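Local structure of putative glutathione S-transferase (Corynebacterium glutamicum, 3M1G) at residues Ile241-Val253 against Tyr279-Thr293. The protein probably acts as a glutathione transferase of the ECM4-like, omega-related type, joining glutathione to other molecules. Sequence-based numbering, arbitrary orientation.
Sequences ITEADIRLYPTLV and YLRDLFQTPGFGDTT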
ATOM      1  N   ILE A 241      -3.021  -4.479  29.069  1.00 21.64           N
ATOM      2  CA  ILE A 241      -3.812  -3.597  28.223  1.00 21.35           C
ATOM      3  C   ILE A 241      -4.452  -2.480  29.064  1.00 21.94           C
ATOM      4  O   ILE A 241      -4.931  -2.720  30.185  1.00 21.08           O
ATOM      5  CB  ILE A 241      -4.908  -4.379  27.468  1.00 21.39           C
ATOM      6  CG1 ILE A 241      -4.240  -5.318  26.466  1.00 20.56           C
ATOM      7  CG2 ILE A 241      -5.953  -3.411  26.788  1.00 18.63           C
ATOM      8  CD1 ILE A 241      -5.142  -6.368  25.813  1.00 17.29           C
ATOM      9  N   THR A 242      -4.376  -1.256  28.543  1.00 21.20           N
ATOM     10  CA  THR A 242      -5.025  -0.089  29.141  1.00 21.20           C
ATOM     11  C   THR A 242      -5.811   0.707  28.098  1.00 21.66           C
ATOM     12  O   THR A 242      -5.777   0.423  26.893  1.00 21.16           O
ATOM     13  CB  THR A 242      -3.983   0.878  29.771  1.00 21.71           C
ATOM     14  OG1 THR A 242      -3.056   1.308  28.755  1.00 20.83           O
ATOM     15  CG2 THR A 242      -3.212   0.218  30.963  1.00 19.11           C
ATOM     16  N   GLU A 243      -6.547   1.703  28.579  1.00 21.83           N
ATOM     17  CA  GLU A 243      -7.196   2.694  27.744  1.00 21.92           C
ATOM     18  C   GLU A 243      -6.340   3.195  26.570  1.00 21.60           C
ATOM     19  O   GLU A 243      -6.880   3.443  25.490  1.00 22.43           O
ATOM     20  CB  GLU A 243      -7.599   3.889  28.624  1.00 22.17           C
ATOM     21  CG  GLU A 243      -8.150   5.123  27.930  1.00 24.01           C
ATOM     22  CD  GLU A 243      -9.663   5.058  27.594  1.00 29.04           C
ATOM     23  OE1 GLU A 243     -10.352   4.141  28.082  1.00 26.87           O
ATOM     24  OE2 GLU A 243     -10.150   5.969  26.865  1.00 26.78           O
ATOM     25  N   ALA A 244      -5.055   3.451  26.813  1.00 20.73           N
ATOM     26  CA  ALA A 244      -4.129   3.876  25.749  1.00 21.14           C
ATOM     27  C   ALA A 244      -4.112   2.953  24.529  1.00 21.32           C
ATOM     28  O   ALA A 244      -4.123   3.415  23.381  1.00 22.27           O
ATOM     29  CB  ALA A 244      -2.684   4.061  26.333  1.00 20.02           C
ATOM     30  N   ASP A 245      -4.124   1.639  24.769  1.00 21.64           N
ATOM     31  CA  ASP A 245      -4.143   0.644  23.685  1.00 20.94           C
ATOM     32  C   ASP A 245      -5.488   0.656  22.950  1.00 21.60           C
ATOM     33  O   ASP A 245      -5.561   0.531  21.713  1.00 21.47           O
ATOM     34  CB  ASP A 245      -3.835  -0.740  24.259  1.00 20.88           C
ATOM     35  CG  ASP A 245      -2.555  -0.778  25.044  1.00 21.40           C
ATOM     36  OD1 ASP A 245      -1.469  -0.549  24.445  1.00 20.96           O
ATOM     37  OD2 ASP A 245      -2.625  -1.057  26.281  1.00 20.36           O
ATOM     38  N   ILE A 246      -6.575   0.896  23.693  1.00 21.10           N
ATOM     39  CA  ILE A 246      -7.880   0.977  23.107  1.00 20.04           C
ATOM     40  C   ILE A 246      -8.032   2.213  22.192  1.00 21.11           C
ATOM     41  O   ILE A 246      -8.824   2.184  21.248  1.00 19.62           O
ATOM     42  CB  ILE A 246      -8.909   0.930  24.223  1.00 22.14           C
ATOM     43  CG1 ILE A 246      -8.856  -0.502  24.846  1.00 24.44           C
ATOM     44  CG2 ILE A 246     -10.304   1.287  23.723  1.00 22.31           C
ATOM     45  CD1 ILE A 246      -9.325  -0.585  26.217  1.00 21.89           C
ATOM     46  N   ARG A 247      -7.279   3.279  22.472  1.00 19.54           N
ATOM     47  CA  ARG A 247      -7.247   4.450  21.626  1.00 20.26           C
ATOM     48  C   ARG A 247      -6.285   4.301  20.429  1.00 20.54           C
ATOM     49  O   ARG A 247      -6.506   4.902  19.391  1.00 22.25           O
ATOM     50  CB  ARG A 247      -6.868   5.676  22.419  1.00 19.93           C
ATOM     51  CG  ARG A 247      -7.940   6.016  23.429  1.00 21.41           C
ATOM     52  CD  ARG A 247      -7.686   7.338  24.079  1.00 21.22           C
ATOM     53  NE  ARG A 247      -8.567   7.536  25.224  1.00 21.54           N
ATOM     54  CZ  ARG A 247      -8.700   8.678  25.898  1.00 25.04           C
ATOM     55  NH1 ARG A 247      -9.531   8.722  26.930  1.00 26.94           N
ATOM     56  NH2 ARG A 247      -8.013   9.768  25.566  1.00 23.17           N
ATOM     57  N   LEU A 248      -5.273   3.459  20.532  1.00 20.93           N
ATOM     58  CA  LEU A 248      -4.338   3.263  19.407  1.00 21.10           C
ATOM     59  C   LEU A 248      -4.842   2.184  18.404  1.00 21.60           C
ATOM     60  O   LEU A 248      -4.795   2.390  17.194  1.00 22.14           O
ATOM     61  CB  LEU A 248      -2.943   2.941  19.919  1.00 20.63           C
ATOM     62  CG  LEU A 248      -1.874   2.593  18.873  1.00 20.24           C
ATOM     63  CD1 LEU A 248      -1.705   3.739  17.857  1.00 15.82           C
ATOM     64  CD2 LEU A 248      -0.552   2.225  19.553  1.00 18.03           C
ATOM     65  N   TYR A 249      -5.359   1.072  18.922  1.00 21.26           N
ATOM     66  CA  TYR A 249      -5.811  -0.045  18.110  1.00 21.34           C
ATOM     67  C   TYR A 249      -6.684   0.325  16.929  1.00 21.88           C
ATOM     68  O   TYR A 249      -6.429  -0.142  15.830  1.00 20.96           O
ATOM     69  CB  TYR A 249      -6.482  -1.104  18.986  1.00 21.46           C
ATOM     70  CG  TYR A 249      -7.132  -2.224  18.259  1.00 21.31           C
ATOM     71  CD1 TYR A 249      -6.415  -3.342  17.872  1.00 21.73           C
ATOM     72  CD2 TYR A 249      -8.487  -2.177  17.944  1.00 20.33           C
ATOM     73  CE1 TYR A 249      -7.036  -4.380  17.205  1.00 21.29           C
ATOM     74  CE2 TYR A 249      -9.101  -3.209  17.282  1.00 19.74           C
ATOM     75  CZ  TYR A 249      -8.362  -4.306  16.904  1.00 19.50           C
ATOM     76  OH  TYR A 249      -9.008  -5.333  16.248  1.00 21.26           O
ATOM     77  N   PRO A 250      -7.697   1.190  17.121  1.00 21.95           N
ATOM     78  CA  PRO A 250      -8.585   1.465  15.997  1.00 21.35           C
ATOM     79  C   PRO A 250      -7.881   2.098  14.783  1.00 22.47           C
ATOM     80  O   PRO A 250      -8.319   1.870  13.651  1.00 22.04           O
ATOM     81  CB  PRO A 250      -9.624   2.424  16.599  1.00 21.21           C
ATOM     82  CG  PRO A 250      -9.672   2.021  18.078  1.00 21.94           C
ATOM     83  CD  PRO A 250      -8.200   1.783  18.376  1.00 22.26           C
ATOM     84  N   THR A 251      -6.821   2.873  15.019  1.00 22.29           N
ATOM     85  CA  THR A 251      -6.028   3.419  13.931  1.00 21.79           C
ATOM     86  C   THR A 251      -5.175   2.316  13.259  1.00 21.70           C
ATOM     87  O   THR A 251      -5.189   2.165  12.028  1.00 21.89           O
ATOM     88  CB  THR A 251      -5.154   4.612  14.381  1.00 21.56           C
ATOM     89  OG1 THR A 251      -6.021   5.659  14.849  1.00 20.82           O
ATOM     90  CG2 THR A 251      -4.391   5.193  13.155  1.00 19.24           C
ATOM     91  N   LEU A 252      -4.484   1.526  14.058  1.00 21.46           N
ATOM     92  CA  LEU A 252      -3.593   0.487  13.528  1.00 21.97           C
ATOM     93  C   LEU A 252      -4.335  -0.599  12.751  1.00 22.06           C
ATOM     94  O   LEU A 252      -3.859  -1.033  11.694  1.00 21.89           O
ATOM     95  CB  LEU A 252      -2.737  -0.154  14.614  1.00 21.18           C
ATOM     96  CG  LEU A 252      -1.704   0.715  15.317  1.00 22.70           C
ATOM     97  CD1 LEU A 252      -0.953  -0.140  16.378  1.00 21.57           C
ATOM     98  CD2 LEU A 252      -0.721   1.414  14.359  1.00 23.83           C
ATOM     99  N   VAL A 253      -5.511  -0.990  13.238  1.00 20.96           N
ATOM    100  CA  VAL A 253      -6.290  -2.044  12.610  1.00 20.50           C
ATOM    101  C   VAL A 253      -6.913  -1.642  11.258  1.00 20.42           C
ATOM    102  O   VAL A 253      -7.251  -2.506  10.438  1.00 19.93           O
ATOM    103  CB  VAL A 253      -7.333  -2.602  13.571  1.00 21.14           C
ATOM    104  CG1 VAL A 253      -8.607  -1.707  13.621  1.00 18.62           C
ATOM    105  CG2 VAL A 253      -7.644  -4.056  13.226  1.00 19.23           C
ATOM    106  N   TYR A 279       2.317  -6.338  18.270  1.00 20.56           N
ATOM    107  CA  TYR A 279       1.322  -5.674  19.147  1.00 20.24           C
ATOM    108  C   TYR A 279      -0.086  -5.682  18.566  1.00 20.44           C
ATOM    109  O   TYR A 279      -1.055  -6.019  19.244  1.00 20.23           O
ATOM    110  CB  TYR A 279       1.837  -4.262  19.435  1.00 21.02           C
ATOM    111  CG  TYR A 279       0.890  -3.250  20.065  1.00 20.28           C
ATOM    112  CD1 TYR A 279       0.755  -3.161  21.423  1.00 19.80           C
ATOM    113  CD2 TYR A 279       0.174  -2.350  19.268  1.00 21.25           C
ATOM    114  CE1 TYR A 279      -0.062  -2.206  21.993  1.00 21.31           C
ATOM    115  CE2 TYR A 279      -0.643  -1.384  19.828  1.00 20.23           C
ATOM    116  CZ  TYR A 279      -0.750  -1.321  21.205  1.00 19.61           C
ATOM    117  OH  TYR A 279      -1.542  -0.372  21.804  1.00 19.89           O
ATOM    118  N   LEU A 280      -0.213  -5.306  17.300  1.00 19.94           N
ATOM    119  CA  LEU A 280      -1.506  -5.312  16.637  1.00 19.14           C
ATOM    120  C   LEU A 280      -2.159  -6.671  16.612  1.00 18.50           C
ATOM    121  O   LEU A 280      -3.360  -6.811  16.876  1.00 19.83           O
ATOM    122  CB  LEU A 280      -1.397  -4.728  15.227  1.00 18.39           C
ATOM    123  CG  LEU A 280      -2.687  -4.662  14.375  1.00 18.78           C
ATOM    124  CD1 LEU A 280      -3.853  -3.962  15.091  1.00 16.09           C
ATOM    125  CD2 LEU A 280      -2.380  -4.013  12.950  1.00 18.17           C
ATOM    126  N   ARG A 281      -1.388  -7.705  16.314  1.00 18.79           N
ATOM    127  CA  ARG A 281      -1.933  -9.056  16.306  1.00 18.73           C
ATOM    128  C   ARG A 281      -2.376  -9.520  17.710  1.00 19.63           C
ATOM    129  O   ARG A 281      -3.439 -10.151  17.862  1.00 20.25           O
ATOM    130  CB  ARG A 281      -0.908 -10.031  15.714  1.00 19.12           C
ATOM    131  CG  ARG A 281      -0.796  -9.910  14.183  1.00 20.75           C
ATOM    132  CD  ARG A 281       0.254 -10.819  13.634  1.00 20.38           C
ATOM    133  NE  ARG A 281       1.590 -10.378  13.991  1.00 21.85           N
ATOM    134  CZ  ARG A 281       2.704 -11.076  13.765  1.00 23.13           C
ATOM    135  NH1 ARG A 281       3.881 -10.548  14.067  1.00 21.05           N
ATOM    136  NH2 ARG A 281       2.646 -12.288  13.221  1.00 24.23           N
ATOM    137  N   ASP A 282      -1.547  -9.228  18.707  1.00 19.76           N
ATOM    138  CA  ASP A 282      -1.779  -9.566  20.141  1.00 19.97           C
ATOM    139  C   ASP A 282      -3.126  -8.952  20.576  1.00 19.94           C
ATOM    140  O   ASP A 282      -4.001  -9.627  21.083  1.00 20.60           O
ATOM    141  CB  ASP A 282      -0.569  -8.997  20.913  1.00 20.49           C
ATOM    142  CG  ASP A 282      -0.508  -9.380  22.413  1.00 22.97           C
ATOM    143  OD1 ASP A 282      -1.321 -10.158  22.913  1.00 27.23           O
ATOM    144  OD2 ASP A 282       0.437  -8.905  23.078  1.00 24.40           O
ATOM    145  N   LEU A 283      -3.332  -7.680  20.288  1.00 19.61           N
ATOM    146  CA  LEU A 283      -4.606  -7.018  20.590  1.00 18.96           C
ATOM    147  C   LEU A 283      -5.764  -7.594  19.785  1.00 20.83           C
ATOM    148  O   LEU A 283      -6.827  -7.903  20.349  1.00 21.20           O
ATOM    149  CB  LEU A 283      -4.500  -5.521  20.324  1.00 18.74           C
ATOM    150  CG  LEU A 283      -3.584  -4.689  21.236  1.00 20.08           C
ATOM    151  CD1 LEU A 283      -3.654  -3.225  20.799  1.00 19.28           C
ATOM    152  CD2 LEU A 283      -3.986  -4.858  22.744  1.00 16.64           C
ATOM    153  N   PHE A 284      -5.576  -7.754  18.473  1.00 21.61           N
ATOM    154  CA  PHE A 284      -6.633  -8.281  17.612  1.00 21.44           C
ATOM    155  C   PHE A 284      -7.166  -9.598  18.141  1.00 21.98           C
ATOM    156  O   PHE A 284      -8.365  -9.818  18.157  1.00 22.47           O
ATOM    157  CB  PHE A 284      -6.168  -8.456  16.154  1.00 22.38           C
ATOM    158  CG  PHE A 284      -7.246  -8.971  15.238  1.00 20.02           C
ATOM    159  CD1 PHE A 284      -7.475 -10.339  15.102  1.00 23.93           C
ATOM    160  CD2 PHE A 284      -8.059  -8.075  14.534  1.00 20.76           C
ATOM    161  CE1 PHE A 284      -8.522 -10.827  14.287  1.00 23.75           C
ATOM    162  CE2 PHE A 284      -9.086  -8.547  13.695  1.00 21.14           C
ATOM    163  CZ  PHE A 284      -9.310  -9.931  13.577  1.00 21.77           C
ATOM    164  N   GLN A 285      -6.265 -10.452  18.585  1.00 22.96           N
ATOM    165  CA  GLN A 285      -6.607 -11.802  19.060  1.00 22.64           C
ATOM    166  C   GLN A 285      -7.193 -11.809  20.468  1.00 23.10           C
ATOM    167  O   GLN A 285      -7.559 -12.858  20.958  1.00 21.23           O
ATOM    168  CB  GLN A 285      -5.389 -12.714  18.975  1.00 22.61           C
ATOM    169  CG  GLN A 285      -4.869 -12.852  17.528  1.00 22.92           C
ATOM    170  CD  GLN A 285      -3.515 -13.497  17.399  1.00 23.56           C
ATOM    171  OE1 GLN A 285      -2.985 -14.074  18.350  1.00 24.00           O
ATOM    172  NE2 GLN A 285      -2.931 -13.401  16.194  1.00 20.26           N
ATOM    173  N   THR A 286      -7.348 -10.636  21.080  1.00 23.10           N
ATOM    174  CA  THR A 286      -7.919 -10.512  22.433  1.00 22.51           C
ATOM    175  C   THR A 286      -9.415 -10.210  22.329  1.00 22.78           C
ATOM    176  O   THR A 286      -9.849  -9.427  21.474  1.00 22.15           O
ATOM    177  CB  THR A 286      -7.204  -9.378  23.203  1.00 23.43           C
ATOM    178  OG1 THR A 286      -5.791  -9.650  23.229  1.00 23.69           O
ATOM    179  CG2 THR A 286      -7.746  -9.195  24.641  1.00 21.55           C
ATOM    180  N   PRO A 287     -10.227 -10.813  23.212  1.00 23.58           N
ATOM    181  CA  PRO A 287     -11.649 -10.475  23.245  1.00 23.73           C
ATOM    182  C   PRO A 287     -11.909  -8.991  23.314  1.00 23.31           C
ATOM    183  O   PRO A 287     -11.165  -8.272  23.976  1.00 23.73           O
ATOM    184  CB  PRO A 287     -12.144 -11.183  24.530  1.00 24.11           C
ATOM    185  CG  PRO A 287     -11.281 -12.371  24.619  1.00 25.08           C
ATOM    186  CD  PRO A 287      -9.902 -11.886  24.168  1.00 23.45           C
ATOM    187  N   GLY A 288     -12.955  -8.538  22.623  1.00 23.05           N
ATOM    188  CA  GLY A 288     -13.291  -7.123  22.567  1.00 23.34           C
ATOM    189  C   GLY A 288     -12.719  -6.396  21.353  1.00 23.27           C
ATOM    190  O   GLY A 288     -13.290  -5.413  20.879  1.00 23.27           O
ATOM    191  N   PHE A 289     -11.609  -6.901  20.839  1.00 22.80           N
ATOM    192  CA  PHE A 289     -10.846  -6.213  19.783  1.00 22.32           C
ATOM    193  C   PHE A 289     -11.256  -6.801  18.395  1.00 21.65           C
ATOM    194  O   PHE A 289     -12.104  -6.223  17.694  1.00 22.39           O
ATOM    195  CB  PHE A 289      -9.340  -6.331  20.081  1.00 21.45           C
ATOM    196  CG  PHE A 289      -8.871  -5.491  21.256  1.00 21.10           C
ATOM    197  CD1 PHE A 289      -8.913  -5.983  22.546  1.00 21.22           C
ATOM    198  CD2 PHE A 289      -8.366  -4.214  21.060  1.00 19.83           C
ATOM    199  CE1 PHE A 289      -8.477  -5.228  23.623  1.00 19.61           C
ATOM    200  CE2 PHE A 289      -7.905  -3.432  22.148  1.00 20.65           C
ATOM    201  CZ  PHE A 289      -7.979  -3.945  23.444  1.00 20.53           C
ATOM    202  N   GLY A 290     -10.711  -7.957  18.030  1.00 22.16           N
ATOM    203  CA  GLY A 290     -10.998  -8.565  16.739  1.00 22.11           C
ATOM    204  C   GLY A 290     -12.460  -8.881  16.528  1.00 22.48           C
ATOM    205  O   GLY A 290     -12.965  -8.775  15.411  1.00 21.63           O
ATOM    206  N   ASP A 291     -13.163  -9.224  17.607  1.00 22.39           N
ATOM    207  CA  ASP A 291     -14.563  -9.628  17.495  1.00 22.69           C
ATOM    208  C   ASP A 291     -15.498  -8.430  17.434  1.00 22.48           C
ATOM    209  O   ASP A 291     -16.704  -8.606  17.435  1.00 21.99           O
ATOM    210  CB  ASP A 291     -14.950 -10.685  18.590  1.00 23.99           C
ATOM    211  CG  ASP A 291     -14.921 -10.134  20.048  1.00 26.01           C
ATOM    212  OD1 ASP A 291     -14.594  -8.938  20.289  1.00 28.18           O
ATOM    213  OD2 ASP A 291     -15.253 -10.939  20.981  1.00 28.30           O
ATOM    214  N   THR A 292     -14.953  -7.205  17.428  1.00 21.33           N
ATOM    215  CA  THR A 292     -15.740  -6.030  17.106  1.00 20.75           C
ATOM    216  C   THR A 292     -15.227  -5.336  15.796  1.00 21.69           C
ATOM    217  O   THR A 292     -15.647  -4.195  15.475  1.00 21.04           O
ATOM    218  CB  THR A 292     -15.750  -5.047  18.263  1.00 21.35           C
ATOM    219  OG1 THR A 292     -14.427  -4.547  18.520  1.00 20.89           O
ATOM    220  CG2 THR A 292     -16.313  -5.726  19.594  1.00 19.32           C
ATOM    221  N   THR A 293     -14.309  -6.004  15.081  1.00 20.73           N
ATOM    222  CA  THR A 293     -13.647  -5.414  13.909  1.00 21.04           C
ATOM    223  C   THR A 293     -14.233  -6.044  12.643  1.00 21.32           C
ATOM    224  O   THR A 293     -14.051  -7.253  12.413  1.00 20.87           O
ATOM    225  CB  THR A 293     -12.134  -5.642  13.956  1.00 22.18           C
ATOM    226  OG1 THR A 293     -11.610  -5.083  15.163  1.00 20.69           O
ATOM    227  CG2 THR A 293     -11.407  -4.990  12.736  1.00 19.68           C
TER
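Ile241 opens the contact by laying CD1 against Leu283 CD2, while its CG2 branch reaches the rim of the Phe289 ring. With Ile246 it forms the hydrophobic staple bracketing Thr242-Glu243-Ala244-Asp245, which has the Thr-X-X-Asp pattern of the GST N-capping box; Thr242 is the N-cap of helix 243-253. The Asp245 half of the box is formed: OD2 accepts the backbone N-H of Thr242 at 2.9 Å, nearly straight (170°). Aspartate suits because its second oxygen serves other donors: OD1 accepts a hydrogen bond from Tyr279 OH on its anti lone pair (2.6 Å) and another from Leu236 N, tying the helix start to helix 274-284 and the preceding loop. Ile246, branched and apolar, offers CG1 to Phe289 CZ, and Leu248 CD2 packs beside the Tyr279 hydroxyl end. Tyr249 brings a wide ring with a polar end, CG anti to the backbone N (chi1 173°). Phe289 meets one face edge-on in a T-shaped stack, planes at 83°; Val253 CB lies over the opposite face, and Leu280 CD1 is 3.8 Å from Tyr249 CD1. The buried Tyr249 OH donates to Thr293 OG1 at 2.8 Å; threonine, able to accept and donate at once, donates in turn to Phe289 O. Flexible Leu252 touches the edge of Tyr279 with CD1, and compact Val253 sets CG2 3.9 Å from Thr293 CG2.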